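Local coordinates for multicopper oxidase (Uncultured bacterium, PDB 4E9X), which probably oxidises substrates at a mononuclear copper site and passes the electrons to a copper cluster that reduces dioxygen to water, as multicopper oxidases do, at residues M162-S174 with T257-P269. Residues are numbered along the deposited sequence; the frame is centred on the assembly and turned at random.
Sequences MNVADYFSVNAKS and THVTAGGKHPGGP
In the second cupredoxin-like domain, edge strand 167-170 packs against the long loop joining strands 248-253 and 270-275, and F168 is the main side chain between them. Its ring forms an offset stack on the imidazole of H258, centroids 4.3 Å apart and planes at 17°, while H258 CA sits over the same phenyl face. With CG anti to its carbonyl carbon (chi1 -68°), H258 turns its imidazole across the phenyl face, CD2 over CE1, and ND1 is hydrogen-bonded to D253 OD2. At the phenyl edge, in plane, comes T260 O; P269 CD meets F168 CB at 3.7 Å. The flat Y167 ring accepts the type I' turn 261-264 on one face: G262 N stands 3.3 Å above its centre. Glycine suits the positive phi here, and a beta carbon would collide with Y167 OH. G262 N donates to D166 O at 2.9 Å. S174 OG accepts from G268 N (2.9 Å, 155° at the hydrogen) and donates to a water that also links F168 N and T260 O. A second water joins D166 O, T260 OG1 and G263 N. Two bridging waters thus supplement two direct hydrogen bonds where this loop crosses an edge strand of the cupredoxin beta-sandwich.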
loop_
_atom_site.group_PDB
_atom_site.type_symbol
_atom_site.label_atom_id
_atom_site.label_comp_id
_atom_site.label_asym_id
_atom_site.label_seq_id
_atom_site.Cartn_x
_atom_site.Cartn_y
_atom_site.Cartn_z
ATOM N N MET A 162 2.687 -17.754 8.008
ATOM C CA MET A 162 1.854 -18.856 8.485
ATOM C C MET A 162 1.013 -18.519 9.706
ATOM O O MET A 162 0.099 -19.266 10.112
ATOM C CB MET A 162 2.833 -20.000 8.769
ATOM C CG MET A 162 3.258 -20.758 7.515
ATOM S SD MET A 162 4.424 -19.896 6.438
ATOM C CE MET A 162 5.754 -19.598 7.571
ATOM N N ASN A 163 1.322 -17.431 10.388
ATOM C CA ASN A 163 0.562 -16.975 11.538
ATOM C C ASN A 163 -0.620 -16.150 11.057
ATOM O O ASN A 163 -0.621 -15.751 9.870
ATOM C CB ASN A 163 1.465 -16.091 12.429
ATOM C CG ASN A 163 2.620 -16.872 13.034
ATOM O OD1 ASN A 163 3.751 -16.815 12.611
ATOM N ND2 ASN A 163 2.251 -17.613 14.091
ATOM N N VAL A 164 -1.559 -15.921 11.965
ATOM C CA VAL A 164 -2.728 -15.090 11.648
ATOM C C VAL A 164 -2.758 -13.873 12.540
ATOM O O VAL A 164 -2.881 -14.035 13.752
ATOM C CB VAL A 164 -4.047 -15.860 11.842
ATOM C CG1 VAL A 164 -5.190 -14.945 11.469
ATOM C CG2 VAL A 164 -3.981 -17.128 11.000
ATOM N N ALA A 165 -2.675 -12.672 11.963
ATOM C CA ALA A 165 -2.786 -11.397 12.728
ATOM C C ALA A 165 -4.264 -11.121 12.882
ATOM O O ALA A 165 -4.933 -10.863 11.890
ATOM C CB ALA A 165 -2.013 -10.276 12.047
ATOM N N ASP A 166 -4.764 -11.244 14.114
ATOM C CA ASP A 166 -6.173 -11.168 14.365
ATOM C C ASP A 166 -6.529 -10.048 15.346
ATOM O O ASP A 166 -7.718 -9.844 15.625
ATOM C CB ASP A 166 -6.748 -12.492 14.864
ATOM C CG ASP A 166 -5.989 -13.104 16.033
ATOM O OD1 ASP A 166 -4.929 -12.620 16.435
ATOM O OD2 ASP A 166 -6.474 -14.139 16.572
ATOM N N TYR A 167 -5.555 -9.284 15.814
ATOM C CA TYR A 167 -5.829 -8.084 16.604
ATOM C C TYR A 167 -4.914 -6.965 16.085
ATOM O O TYR A 167 -3.891 -7.188 15.476
ATOM C CB TYR A 167 -5.610 -8.262 18.090
ATOM C CG TYR A 167 -6.578 -9.180 18.809
ATOM C CD1 TYR A 167 -7.565 -8.674 19.631
ATOM C CD2 TYR A 167 -6.425 -10.574 18.669
ATOM C CE1 TYR A 167 -8.458 -9.532 20.323
ATOM C CE2 TYR A 167 -7.310 -11.414 19.354
ATOM C CZ TYR A 167 -8.311 -10.909 20.176
ATOM O OH TYR A 167 -9.163 -11.783 20.834
ATOM N N PHE A 168 -5.402 -5.743 16.261
ATOM C CA PHE A 168 -4.846 -4.525 15.621
ATOM C C PHE A 168 -4.853 -3.352 16.591
ATOM O O PHE A 168 -5.785 -3.282 17.405
ATOM C CB PHE A 168 -5.614 -4.178 14.326
ATOM C CG PHE A 168 -5.760 -5.391 13.413
ATOM C CD1 PHE A 168 -4.738 -5.676 12.506
ATOM C CD2 PHE A 168 -6.861 -6.236 13.527
ATOM C CE1 PHE A 168 -4.829 -6.819 11.728
ATOM C CE2 PHE A 168 -6.937 -7.394 12.738
ATOM C CZ PHE A 168 -5.906 -7.666 11.855
ATOM N N SER A 169 -3.887 -2.449 16.532
ATOM C CA SER A 169 -3.850 -1.434 17.563
ATOM C C SER A 169 -3.233 -0.137 17.077
ATOM O O SER A 169 -2.507 -0.063 16.077
ATOM C CB SER A 169 -3.037 -1.940 18.778
ATOM O OG SER A 169 -1.700 -2.317 18.345
ATOM N N VAL A 170 -3.509 0.912 17.861
ATOM C CA VAL A 170 -2.694 2.109 17.877
ATOM C C VAL A 170 -2.094 2.204 19.273
ATOM O O VAL A 170 -2.808 2.052 20.279
ATOM C CB VAL A 170 -3.505 3.372 17.479
ATOM C CG1 VAL A 170 -4.773 3.551 18.302
ATOM C CG2 VAL A 170 -2.603 4.639 17.594
ATOM N N ASN A 171 -0.799 2.443 19.363
ATOM C CA ASN A 171 -0.056 2.538 20.639
ATOM C C ASN A 171 -0.375 1.349 21.523
ATOM O O ASN A 171 -0.586 1.501 22.734
ATOM C CB ASN A 171 -0.322 3.872 21.333
ATOM C CG ASN A 171 0.226 5.013 20.479
ATOM O OD1 ASN A 171 0.926 4.763 19.510
ATOM N ND2 ASN A 171 -0.128 6.266 20.799
ATOM N N ALA A 172 -0.406 0.169 20.895
ATOM C CA ALA A 172 -0.548 -1.137 21.575
ATOM C C ALA A 172 -1.886 -1.340 22.283
ATOM O O ALA A 172 -1.983 -2.257 23.105
ATOM C CB ALA A 172 0.619 -1.415 22.521
ATOM N N LYS A 173 -2.932 -0.592 21.931
ATOM C CA LYS A 173 -4.273 -0.925 22.417
ATOM C C LYS A 173 -5.232 -0.992 21.234
ATOM O O LYS A 173 -5.129 -0.284 20.240
ATOM C CB LYS A 173 -4.734 0.075 23.496
ATOM C CG LYS A 173 -3.642 0.352 24.543
ATOM C CD LYS A 173 -4.099 0.818 25.911
ATOM C CE LYS A 173 -2.932 1.392 26.725
ATOM N NZ LYS A 173 -2.084 0.290 27.273
ATOM N N SER A 174 -6.197 -1.895 21.411
ATOM C CA SER A 174 -7.313 -2.112 20.496
ATOM C C SER A 174 -8.596 -1.513 21.093
ATOM O O SER A 174 -8.885 -1.754 22.283
ATOM C CB SER A 174 -7.432 -3.627 20.304
ATOM O OG SER A 174 -8.609 -4.003 19.561
ATOM N N THR A 257 -10.796 -5.495 7.719
ATOM C CA THR A 257 -10.514 -6.529 8.706
ATOM C C THR A 257 -9.776 -6.020 9.918
ATOM O O THR A 257 -9.710 -6.696 10.951
ATOM C CB THR A 257 -9.703 -7.676 8.065
ATOM O OG1 THR A 257 -8.514 -7.025 7.593
ATOM C CG2 THR A 257 -10.380 -8.342 6.903
ATOM N N HIS A 258 -9.228 -4.799 9.908
ATOM C CA HIS A 258 -8.486 -4.279 11.051
ATOM C C HIS A 258 -9.385 -3.654 12.098
ATOM O O HIS A 258 -8.879 -3.395 13.189
ATOM C CB HIS A 258 -7.508 -3.185 10.559
ATOM C CG HIS A 258 -6.419 -3.787 9.720
ATOM N ND1 HIS A 258 -5.337 -3.064 9.307
ATOM C CD2 HIS A 258 -6.237 -5.053 9.243
ATOM C CE1 HIS A 258 -4.529 -3.841 8.597
ATOM N NE2 HIS A 258 -5.060 -5.065 8.547
ATOM N N VAL A 259 -10.684 -3.427 11.787
ATOM C CA VAL A 259 -11.556 -2.916 12.867
ATOM C C VAL A 259 -12.316 -4.082 13.483
ATOM O O VAL A 259 -13.509 -4.107 13.760
ATOM C CB VAL A 259 -12.494 -1.800 12.402
ATOM C CG1 VAL A 259 -11.600 -0.560 12.131
ATOM C CG2 VAL A 259 -13.290 -2.142 11.203
ATOM N N THR A 260 -11.531 -5.113 13.761
ATOM C CA THR A 260 -12.025 -6.301 14.452
ATOM C C THR A 260 -11.017 -6.644 15.554
ATOM O O THR A 260 -9.880 -6.146 15.569
ATOM C CB THR A 260 -12.213 -7.507 13.507
ATOM O OG1 THR A 260 -10.922 -7.972 13.006
ATOM C CG2 THR A 260 -13.098 -7.192 12.309
ATOM N N ALA A 261 -11.435 -7.561 16.446
ATOM C CA ALA A 261 -10.557 -8.015 17.519
ATOM C C ALA A 261 -10.889 -9.474 17.716
ATOM O O ALA A 261 -12.003 -9.778 18.173
ATOM C CB ALA A 261 -10.851 -7.245 18.797
ATOM N N GLY A 262 -10.013 -10.400 17.358
ATOM C CA GLY A 262 -10.407 -11.817 17.545
ATOM C C GLY A 262 -11.620 -12.211 16.743
ATOM O O GLY A 262 -12.358 -13.112 17.208
ATOM N N GLY A 263 -11.835 -11.583 15.598
ATOM C CA GLY A 263 -12.974 -11.878 14.734
ATOM C C GLY A 263 -14.234 -11.145 15.160
ATOM O O GLY A 263 -15.285 -11.309 14.519
ATOM N N LYS A 264 -14.209 -10.346 16.217
ATOM C CA LYS A 264 -15.383 -9.557 16.655
ATOM C C LYS A 264 -15.227 -8.071 16.370
ATOM O O LYS A 264 -14.136 -7.556 16.247
ATOM C CB LYS A 264 -15.647 -9.803 18.147
ATOM C CG LYS A 264 -15.218 -11.115 18.750
ATOM C CD LYS A 264 -14.852 -11.051 20.234
ATOM C CE LYS A 264 -13.754 -10.049 20.591
ATOM N NZ LYS A 264 -12.434 -10.644 20.939
ATOM N N HIS A 265 -16.320 -7.304 16.234
ATOM C CA HIS A 265 -16.264 -5.890 15.833
ATOM C C HIS A 265 -17.138 -5.222 16.875
ATOM O O HIS A 265 -18.178 -5.776 17.316
ATOM C CB HIS A 265 -16.724 -5.565 14.398
ATOM C CG HIS A 265 -16.999 -4.119 14.005
ATOM N ND1 HIS A 265 -16.067 -3.293 13.366
ATOM C CD2 HIS A 265 -18.094 -3.294 14.121
ATOM C CE1 HIS A 265 -16.527 -2.071 13.131
ATOM N NE2 HIS A 265 -17.762 -2.036 13.572
ATOM N N PRO A 266 -16.780 -4.015 17.302
ATOM C CA PRO A 266 -15.651 -3.224 16.863
ATOM C C PRO A 266 -14.416 -3.543 17.699
ATOM O O PRO A 266 -14.501 -4.094 18.783
ATOM C CB PRO A 266 -16.073 -1.791 17.144
ATOM C CG PRO A 266 -16.991 -1.889 18.297
ATOM C CD PRO A 266 -17.606 -3.286 18.306
ATOM N N GLY A 267 -13.303 -3.155 17.066
ATOM C CA GLY A 267 -12.019 -3.337 17.724
ATOM C C GLY A 267 -11.016 -2.648 16.825
ATOM O O GLY A 267 -11.363 -2.118 15.767
ATOM N N GLY A 268 -9.747 -2.649 17.269
ATOM C CA GLY A 268 -8.721 -2.225 16.352
ATOM C C GLY A 268 -8.267 -0.810 16.547
ATOM O O GLY A 268 -8.461 -0.207 17.630
ATOM N N PRO A 269 -7.587 -0.215 15.570
ATOM C CA PRO A 269 -7.003 1.135 15.729
ATOM C C PRO A 269 -8.063 2.175 15.468
ATOM O O PRO A 269 -8.216 2.687 14.342
ATOM C CB PRO A 269 -5.848 1.159 14.686
ATOM C CG PRO A 269 -5.800 -0.227 14.124
ATOM C CD PRO A 269 -7.197 -0.804 14.250
HETATM O O HOH W 1 -9.948 -10.192 14.049
HETATM O O HOH W 2 -7.946 -5.755 17.475
#